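Local coordinates for protein putative MAR1 (PDB 1X9G) that is of unknown function but belongs to the isochorismatase superfamily and may be a MAR1-type ribonuclease, at residues D27-A31 with L72-V76; R51-V55 with R187-L191; K20-V26 with V107-F113. All coordinates share one frame; numbering follows the deposited sequence.

Overall arrangement
The three contacts illustrate how an alpha/beta sandwich is built up in layers around its central sheet. Interaction 3 pairs the two middle strands of the six-stranded parallel sheet, and its centre lies about 6 Å from that of the chain. Interaction 2, with its centre about 16 Å from that of interaction 3, belongs to the helical layer on one face; the two touch where His53 CB lies 3.4 Å from Phe23 CE1. Interaction 1 continues directly from strand 21-26 into the loop at its C-terminal end, the side on which related hydrolases of this superfamily carry their catalytic pocket. The centres of interactions 1 and 2 are about 25 Å apart, and their nearest atoms about 10 Å.

Interaction 1. Residues D27-A31 with L72-V76; sequences DLQEA and LGRIV
Gln29 and Ile75 bring two loops together, their CA atoms 4.3 Å apart, and the end-to-end directions of the touching parts differ by 138°. Neither segment is a regular strand. Glu30 N gives a weak, bent hydrogen bond to Arg74 O at 3.3 Å. Two CA-H...O contacts run beside it, one from Ile75 CA to Leu28 O at 3.5 Å, the other from Gln29 CA back to Arg74 O. On the first segment Leu28 is the centre of an inverse gamma turn, which bends the chain just after Asp27. On the second, Gly73 adopts a positive phi of 133° and an extended psi, a conformation suited to glycine, and presents a bare CA to Glu30 N at 4.0 Å.

Among the side chains, Gln29 runs extended beyond CG alongside the second loop. Its amide is shared: OE1 accepts from His67 N, while NE2 approaches Gly73 O in a weak bond that is less certain because the position of this carbonyl is itself in doubt. The CG1 branch of Ile75 lies anti to the backbone N (chi1 -160°) and rests against Leu28 O at 3.4 Å. Val76 CG2 meets the carboxylate end of Glu30, the two side chains crossing at about a right angle, and Ala31 CB packs on Leu72 CB at 3.9 Å.

The loops leave the C-terminal ends of strands 21-26 and 60-67, where isochorismatase-like hydrolases keep an Asp-Lys-Cys catalytic set; the Asp27-Lys90 salt bridge is consistent with such a site. Asp27 also bonds to Thr65 OG1, and Glu66 OE2 accepts from Ile75 N. Leu28 packs on Phe39, Cys42 and Ala46 of helix 39-55, and Val76 also touches Phe39.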
loop_
_atom_site.group_PDB
_atom_site.type_symbol
_atom_site.label_atom_id
_atom_site.label_comp_id
_atom_site.label_asym_id
_atom_site.label_seq_id
_atom_site.Cartn_x
_atom_site.Cartn_y
_atom_site.Cartn_z
ATOM N N ASP A 27 -23.774 -9.315 9.449
ATOM C CA ASP A 27 -23.522 -10.290 10.542
ATOM C C ASP A 27 -23.174 -9.761 11.952
ATOM O O ASP A 27 -22.497 -10.424 12.733
ATOM C CB ASP A 27 -22.523 -11.357 10.090
ATOM C CG ASP A 27 -22.955 -12.067 8.817
ATOM O OD1 ASP A 27 -22.123 -12.867 8.297
ATOM O OD2 ASP A 27 -24.105 -11.858 8.339
ATOM N N LEU A 28 -23.686 -8.591 12.308
ATOM C CA LEU A 28 -23.462 -8.060 13.652
ATOM C C LEU A 28 -24.314 -8.782 14.758
ATOM O O LEU A 28 -25.264 -8.246 15.325
ATOM C CB LEU A 28 -23.620 -6.528 13.629
ATOM C CG LEU A 28 -22.554 -5.746 12.832
ATOM C CD1 LEU A 28 -22.897 -4.271 12.696
ATOM C CD2 LEU A 28 -21.098 -5.920 13.366
ATOM N N GLN A 29 -23.940 -10.013 15.076
ATOM C CA GLN A 29 -24.761 -10.894 15.911
ATOM C C GLN A 29 -24.094 -11.208 17.254
ATOM O O GLN A 29 -22.920 -10.868 17.483
ATOM C CB GLN A 29 -25.074 -12.185 15.140
ATOM C CG GLN A 29 -25.217 -11.910 13.664
ATOM C CD GLN A 29 -25.429 -13.120 12.830
ATOM O OE1 GLN A 29 -25.180 -13.097 11.625
ATOM N NE2 GLN A 29 -25.919 -14.196 13.447
ATOM N N GLU A 30 -24.844 -11.903 18.114
ATOM C CA GLU A 30 -24.513 -12.045 19.519
ATOM C C GLU A 30 -23.261 -12.870 19.788
ATOM O O GLU A 30 -22.473 -12.508 20.652
ATOM C CB GLU A 30 -25.737 -12.550 20.303
ATOM C CG GLU A 30 -25.584 -12.594 21.848
ATOM C CD GLU A 30 -25.228 -11.233 22.471
ATOM O OE1 GLU A 30 -24.205 -10.606 22.065
ATOM O OE2 GLU A 30 -25.983 -10.805 23.377
ATOM N N ALA A 31 -23.053 -13.949 19.040
ATOM C CA ALA A 31 -21.865 -14.785 19.230
ATOM C C ALA A 31 -20.571 -13.963 19.192
ATOM O O ALA A 31 -19.613 -14.248 19.933
ATOM C CB ALA A 31 -21.817 -15.875 18.181
ATOM N N LEU A 72 -26.267 -19.892 17.637
ATOM C CA LEU A 72 -25.443 -18.746 18.070
ATOM C C LEU A 72 -25.614 -17.440 17.188
ATOM O O LEU A 72 -24.796 -17.142 16.294
ATOM C CB LEU A 72 -23.951 -19.143 18.245
ATOM C CG LEU A 72 -23.300 -20.162 19.218
ATOM C CD1 LEU A 72 -23.633 -21.657 18.913
ATOM C CD2 LEU A 72 -21.752 -19.948 19.280
ATOM N N GLY A 73 -26.713 -16.709 17.433
ATOM C CA GLY A 73 -26.768 -15.280 17.182
ATOM C C GLY A 73 -27.943 -14.652 16.458
ATOM O O GLY A 73 -28.170 -14.914 15.280
ATOM N N ARG A 74 -28.645 -13.765 17.162
ATOM C CA ARG A 74 -29.522 -12.776 16.537
ATOM C C ARG A 74 -28.858 -11.392 16.544
ATOM O O ARG A 74 -27.945 -11.161 17.336
ATOM C CB ARG A 74 -30.846 -12.716 17.290
ATOM C CG ARG A 74 -32.037 -12.413 16.435
ATOM C CD ARG A 74 -33.177 -13.394 16.681
ATOM N NE ARG A 74 -34.414 -12.647 16.574
ATOM C CZ ARG A 74 -35.627 -13.158 16.362
ATOM N NH1 ARG A 74 -35.818 -14.459 16.192
ATOM N NH2 ARG A 74 -36.685 -12.352 16.311
ATOM N N ILE A 75 -29.333 -10.477 15.683
ATOM C CA ILE A 75 -28.673 -9.184 15.444
ATOM C C ILE A 75 -28.713 -8.221 16.630
ATOM O O ILE A 75 -29.651 -7.451 16.785
ATOM C CB ILE A 75 -29.128 -8.486 14.080
ATOM C CG1 ILE A 75 -28.100 -7.429 13.620
ATOM C CG2 ILE A 75 -30.562 -7.948 14.144
ATOM C CD1 ILE A 75 -28.561 -5.938 13.497
ATOM N N VAL A 76 -27.668 -8.279 17.455
ATOM C CA VAL A 76 -27.486 -7.400 18.629
ATOM C C VAL A 76 -28.490 -6.213 18.737
ATOM O O VAL A 76 -28.586 -5.381 17.809
ATOM C CB VAL A 76 -26.003 -6.944 18.744
ATOM C CG1 VAL A 76 -25.857 -5.662 19.581
ATOM C CG2 VAL A 76 -25.142 -8.099 19.289
#

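Interaction 2. Residues R51-V55 with R187-L191; sequences RLHEV and RISKL
Val55, Leu52 and Arg51 of helix 39-55 face Arg187, Ile188 and Leu191 of helix 185-191 in an antiparallel helix pair, part of the helical layer on one face of the alpha/beta sandwich. The segment axes run at 179° and approach to 10.0 Å, a spacing filled by branched aliphatic side chains; no hydrogen bond joins the two segments.

With its CG anti to the backbone N (chi1 178°), Leu52 brings CD1 to Ile188 CD1 at 3.7 Å, and Val55 CG1 approaches CG1 of the same isoleucine at 4.0 Å. Leu191 splits its branches: CD1 lies against the backbone of Leu52, and CD2 touches Arg51 CB at 3.5 Å, crossing that side chain at about a right angle. Arg187 brings one guanidinium face over Val55 CA, which lies offset toward the rim of the group.

Farther out, Leu173 of helix 169-176 touches Leu52, Ile188 and Leu191 alike, joining both helices to a third. The polar end of Arg51 turns away from the partner helix: its NH2 bonds to Thr80 O, and in a salt bridge its NE meets Glu54 OE1 at 2.7 Å on the syn side, tilted about 30° out of the carboxylate plane, while OE1 lies nearly in the guanidinium plane.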
loop_
_atom_site.group_PDB
_atom_site.type_symbol
_atom_site.label_atom_id
_atom_site.label_comp_id
_atom_site.label_asym_id
_atom_site.label_seq_id
_atom_site.Cartn_x
_atom_site.Cartn_y
_atom_site.Cartn_z
ATOM N N ARG A 51 -29.593 5.932 10.765
ATOM C CA ARG A 51 -30.192 7.263 10.890
ATOM C C ARG A 51 -30.045 8.068 9.607
ATOM O O ARG A 51 -30.966 8.813 9.218
ATOM C CB ARG A 51 -29.593 8.030 12.071
ATOM C CG ARG A 51 -29.609 7.269 13.435
ATOM C CD ARG A 51 -30.995 7.052 13.994
ATOM N NE ARG A 51 -31.763 6.004 13.326
ATOM C CZ ARG A 51 -31.572 4.693 13.517
ATOM N NH1 ARG A 51 -30.568 4.271 14.305
ATOM N NH2 ARG A 51 -32.350 3.792 12.884
ATOM N N LEU A 52 -28.896 7.924 8.951
ATOM C CA LEU A 52 -28.659 8.544 7.654
ATOM C C LEU A 52 -29.688 8.124 6.586
ATOM O O LEU A 52 -30.153 8.961 5.808
ATOM C CB LEU A 52 -27.221 8.255 7.154
ATOM C CG LEU A 52 -26.924 8.847 5.768
ATOM C CD1 LEU A 52 -27.102 10.333 5.915
ATOM C CD2 LEU A 52 -25.553 8.500 5.161
ATOM N N HIS A 53 -29.976 6.829 6.517
ATOM C CA HIS A 53 -30.889 6.305 5.515
ATOM C C HIS A 53 -32.318 6.835 5.741
ATOM O O HIS A 53 -33.013 7.146 4.770
ATOM C CB HIS A 53 -30.842 4.772 5.496
ATOM C CG HIS A 53 -32.147 4.111 5.163
ATOM N ND1 HIS A 53 -32.674 4.093 3.890
ATOM C CD2 HIS A 53 -33.018 3.422 5.943
ATOM C CE1 HIS A 53 -33.815 3.426 3.899
ATOM N NE2 HIS A 53 -34.051 3.016 5.136
ATOM N N GLU A 54 -32.733 6.948 7.009
ATOM C CA GLU A 54 -33.990 7.624 7.374
ATOM C C GLU A 54 -34.044 9.081 6.910
ATOM O O GLU A 54 -35.085 9.539 6.498
ATOM C CB GLU A 54 -34.244 7.515 8.870
ATOM C CG GLU A 54 -34.513 6.083 9.231
ATOM C CD GLU A 54 -34.354 5.783 10.689
ATOM O OE1 GLU A 54 -33.645 6.531 11.392
ATOM O OE2 GLU A 54 -34.938 4.768 11.131
ATOM N N VAL A 55 -32.908 9.785 6.936
ATOM C CA VAL A 55 -32.805 11.115 6.318
ATOM C C VAL A 55 -33.130 11.039 4.818
ATOM O O VAL A 55 -33.841 11.884 4.295
ATOM C CB VAL A 55 -31.410 11.775 6.533
ATOM C CG1 VAL A 55 -31.333 13.077 5.807
ATOM C CG2 VAL A 55 -31.116 12.021 7.990
ATOM N N ARG A 187 -29.488 17.962 9.306
ATOM C CA ARG A 187 -29.860 16.648 9.800
ATOM C C ARG A 187 -28.656 15.704 9.857
ATOM O O ARG A 187 -28.419 15.057 10.876
ATOM C CB ARG A 187 -30.970 16.043 8.932
ATOM C CG ARG A 187 -32.409 16.300 9.402
ATOM C CD ARG A 187 -33.388 15.778 8.351
ATOM N NE ARG A 187 -34.004 14.504 8.736
ATOM C CZ ARG A 187 -35.027 13.916 8.100
ATOM N NH1 ARG A 187 -35.551 14.468 7.001
ATOM N NH2 ARG A 187 -35.519 12.757 8.549
ATOM N N ILE A 188 -27.901 15.655 8.754
ATOM C CA ILE A 188 -26.757 14.775 8.580
ATOM C C ILE A 188 -25.583 15.226 9.440
ATOM O O ILE A 188 -24.884 14.397 10.042
ATOM C CB ILE A 188 -26.376 14.677 7.097
ATOM C CG1 ILE A 188 -27.531 14.022 6.323
ATOM C CG2 ILE A 188 -25.098 13.869 6.927
ATOM C CD1 ILE A 188 -27.343 13.883 4.809
ATOM N N SER A 189 -25.387 16.543 9.509
ATOM C CA SER A 189 -24.380 17.160 10.380
ATOM C C SER A 189 -24.520 16.667 11.827
ATOM O O SER A 189 -23.530 16.449 12.521
ATOM C CB SER A 189 -24.518 18.693 10.310
ATOM O OG SER A 189 -23.616 19.373 11.164
ATOM N N LYS A 190 -25.763 16.490 12.263
ATOM C CA LYS A 190 -26.071 16.118 13.630
ATOM C C LYS A 190 -25.563 14.717 13.997
ATOM O O LYS A 190 -25.125 14.472 15.134
ATOM C CB LYS A 190 -27.595 16.276 13.844
ATOM C CG LYS A 190 -28.294 15.263 14.766
ATOM C CD LYS A 190 -29.718 14.946 14.278
ATOM C CE LYS A 190 -29.774 13.692 13.367
ATOM N NZ LYS A 190 -30.481 12.506 14.016
ATOM N N LEU A 191 -25.636 13.805 13.034
ATOM C CA LEU A 191 -25.060 12.468 13.157
ATOM C C LEU A 191 -23.555 12.532 13.430
ATOM O O LEU A 191 -23.049 11.889 14.349
ATOM C CB LEU A 191 -25.324 11.691 11.873
ATOM C CG LEU A 191 -26.802 11.473 11.594
ATOM C CD1 LEU A 191 -27.061 10.812 10.253
ATOM C CD2 LEU A 191 -27.378 10.633 12.749
#

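Interaction 3. Residues K20-V26 with V107-F113; sequences KTAFLCV and VDNAVVF
Phe23 with Val111 and Cys25 with Phe113 are two of five parallel bridges that join strand 21-26 to strand 109-115, the central pair of a six-stranded sheet with the Rossmann-like strand order 3-2-1-4-5-6. The strand segments approach to 4.6 Å with a crossing angle of -18°.

The hydrogen bonds follow the parallel ladder. Ala22 gives N-H to Asn109 O and accepts from Val111 N; Leu24 repeats the pattern with Val111 O and Phe113 N, and Val26 N closes it on Phe113 O at 2.9 Å. Where the ladder begins, one oxygen is gripped twice: Lys20 O receives Asn109 N at 3.2 Å in its carbonyl plane and Asp108 N at 3.0 Å from above that plane.

Apolar contacts alternate between the faces. Ala22, Leu24, Ala110 and Val112 point to the side of helix 117-130, where Leu24 touches Thr124 and Val112 touches Leu128. On the other face, toward helix 39-55, Thr21 CG2 meets Val111 CG2 at 3.7 Å, and Phe23 lies beside Val111, pointing the same way, with CB of the valine at the ring edge 3.6 Å from CD2.

Aromatic contacts gather on Phe113. Its CG sits between the backbone N and the carbonyl carbon (chi1 50°), which turns the ring back across the neighbouring strand. Phe23 CB meets the ring edge, Leu24 O stands 3.2 Å above one face near the rim, and over that same face Cys25 CA makes a CH-pi contact 4.0 Å from the centroid.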
loop_
_atom_site.group_PDB
_atom_site.type_symbol
_atom_site.label_atom_id
_atom_site.label_comp_id
_atom_site.label_asym_id
_atom_site.label_seq_id
_atom_site.Cartn_x
_atom_site.Cartn_y
_atom_site.Cartn_z
ATOM N N LYS A 20 -29.141 4.968 -6.593
ATOM C CA LYS A 20 -29.521 4.332 -5.331
ATOM C C LYS A 20 -28.294 3.725 -4.661
ATOM O O LYS A 20 -27.364 3.284 -5.330
ATOM C CB LYS A 20 -30.563 3.209 -5.528
ATOM C CG LYS A 20 -31.790 3.557 -6.355
ATOM C CD LYS A 20 -32.925 2.566 -6.112
ATOM C CE LYS A 20 -34.345 3.190 -6.357
ATOM N NZ LYS A 20 -35.105 3.552 -5.088
ATOM N N THR A 21 -28.330 3.679 -3.333
ATOM C CA THR A 21 -27.291 3.121 -2.493
ATOM C C THR A 21 -27.905 2.159 -1.492
ATOM O O THR A 21 -28.831 2.531 -0.775
ATOM C CB THR A 21 -26.630 4.229 -1.650
ATOM O OG1 THR A 21 -25.905 5.118 -2.506
ATOM C CG2 THR A 21 -25.685 3.612 -0.580
ATOM N N ALA A 22 -27.392 0.935 -1.424
ATOM C CA ALA A 22 -27.739 0.033 -0.313
ATOM C C ALA A 22 -26.707 0.138 0.806
ATOM O O ALA A 22 -25.481 0.051 0.565
ATOM C CB ALA A 22 -27.908 -1.448 -0.780
ATOM N N PHE A 23 -27.216 0.384 2.012
ATOM C CA PHE A 23 -26.500 0.123 3.236
ATOM C C PHE A 23 -26.664 -1.350 3.602
ATOM O O PHE A 23 -27.769 -1.876 3.697
ATOM C CB PHE A 23 -26.970 1.055 4.354
ATOM C CG PHE A 23 -26.869 2.533 3.999
ATOM C CD1 PHE A 23 -27.961 3.370 4.142
ATOM C CD2 PHE A 23 -25.671 3.079 3.522
ATOM C CE1 PHE A 23 -27.875 4.750 3.812
ATOM C CE2 PHE A 23 -25.576 4.447 3.192
ATOM C CZ PHE A 23 -26.695 5.287 3.339
ATOM N N LEU A 24 -25.534 -2.029 3.760
ATOM C CA LEU A 24 -25.528 -3.461 3.982
ATOM C C LEU A 24 -24.875 -3.743 5.307
ATOM O O LEU A 24 -23.667 -3.543 5.455
ATOM C CB LEU A 24 -24.780 -4.136 2.852
ATOM C CG LEU A 24 -24.805 -5.638 2.781
ATOM C CD1 LEU A 24 -26.182 -6.161 3.239
ATOM C CD2 LEU A 24 -24.408 -6.116 1.343
ATOM N N CYS A 25 -25.679 -4.203 6.266
ATOM C CA CYS A 25 -25.233 -4.356 7.634
ATOM C C CYS A 25 -24.936 -5.827 7.897
ATOM O O CYS A 25 -25.860 -6.650 8.047
ATOM C CB CYS A 25 -26.284 -3.820 8.597
ATOM S SG CYS A 25 -25.862 -4.155 10.322
ATOM N N VAL A 26 -23.646 -6.174 7.927
ATOM C CA VAL A 26 -23.311 -7.591 7.788
ATOM C C VAL A 26 -22.926 -8.340 9.068
ATOM O O VAL A 26 -21.957 -7.999 9.695
ATOM C CB VAL A 26 -22.475 -7.954 6.484
ATOM C CG1 VAL A 26 -21.881 -6.773 5.835
ATOM C CG2 VAL A 26 -21.480 -9.096 6.698
ATOM N N VAL A 107 -29.754 -0.891 -7.791
ATOM C CA VAL A 107 -28.890 -0.184 -6.837
ATOM C C VAL A 107 -27.543 -0.020 -7.500
ATOM O O VAL A 107 -27.056 -0.961 -8.123
ATOM C CB VAL A 107 -28.834 -0.902 -5.417
ATOM C CG1 VAL A 107 -27.646 -0.417 -4.543
ATOM C CG2 VAL A 107 -30.148 -0.670 -4.634
ATOM N N ASP A 108 -26.965 1.180 -7.412
ATOM C CA ASP A 108 -25.660 1.467 -8.044
ATOM C C ASP A 108 -24.457 1.301 -7.119
ATOM O O ASP A 108 -23.360 0.909 -7.574
ATOM C CB ASP A 108 -25.673 2.870 -8.610
ATOM C CG ASP A 108 -26.735 3.032 -9.658
ATOM O OD1 ASP A 108 -27.854 3.496 -9.339
ATOM O OD2 ASP A 108 -26.461 2.629 -10.799
ATOM N N ASN A 109 -24.676 1.616 -5.835
ATOM C CA ASN A 109 -23.629 1.689 -4.826
ATOM C C ASN A 109 -23.967 0.883 -3.588
ATOM O O ASN A 109 -25.092 0.919 -3.128
ATOM C CB ASN A 109 -23.423 3.128 -4.379
ATOM C CG ASN A 109 -23.453 4.092 -5.519
ATOM O OD1 ASN A 109 -24.484 4.666 -5.807
ATOM N ND2 ASN A 109 -22.331 4.263 -6.193
ATOM N N ALA A 110 -22.993 0.187 -3.033
ATOM C CA ALA A 110 -23.176 -0.512 -1.793
ATOM C C ALA A 110 -22.154 -0.011 -0.806
ATOM O O ALA A 110 -20.970 0.046 -1.114
ATOM C CB ALA A 110 -23.028 -1.993 -2.000
ATOM N N VAL A 111 -22.631 0.369 0.367
ATOM C CA VAL A 111 -21.846 0.748 1.512
ATOM C C VAL A 111 -21.918 -0.453 2.455
ATOM O O VAL A 111 -22.994 -0.784 3.006
ATOM C CB VAL A 111 -22.466 1.985 2.189
ATOM C CG1 VAL A 111 -21.765 2.338 3.508
ATOM C CG2 VAL A 111 -22.546 3.177 1.237
ATOM N N VAL A 112 -20.778 -1.117 2.649
ATOM C CA VAL A 112 -20.727 -2.421 3.301
ATOM C C VAL A 112 -20.020 -2.295 4.626
ATOM O O VAL A 112 -18.963 -1.708 4.700
ATOM C CB VAL A 112 -20.050 -3.451 2.405
ATOM C CG1 VAL A 112 -20.025 -4.808 3.069
ATOM C CG2 VAL A 112 -20.797 -3.582 1.126
ATOM N N PHE A 113 -20.625 -2.784 5.698
ATOM C CA PHE A 113 -20.025 -2.599 7.000
ATOM C C PHE A 113 -20.381 -3.790 7.863
ATOM O O PHE A 113 -21.304 -4.466 7.532
ATOM C CB PHE A 113 -20.471 -1.267 7.610
ATOM C CG PHE A 113 -21.935 -1.056 7.592
ATOM C CD1 PHE A 113 -22.705 -1.307 8.742
ATOM C CD2 PHE A 113 -22.570 -0.574 6.453
ATOM C CE1 PHE A 113 -24.105 -1.131 8.732
ATOM C CE2 PHE A 113 -23.962 -0.377 6.440
ATOM C CZ PHE A 113 -24.725 -0.671 7.589
#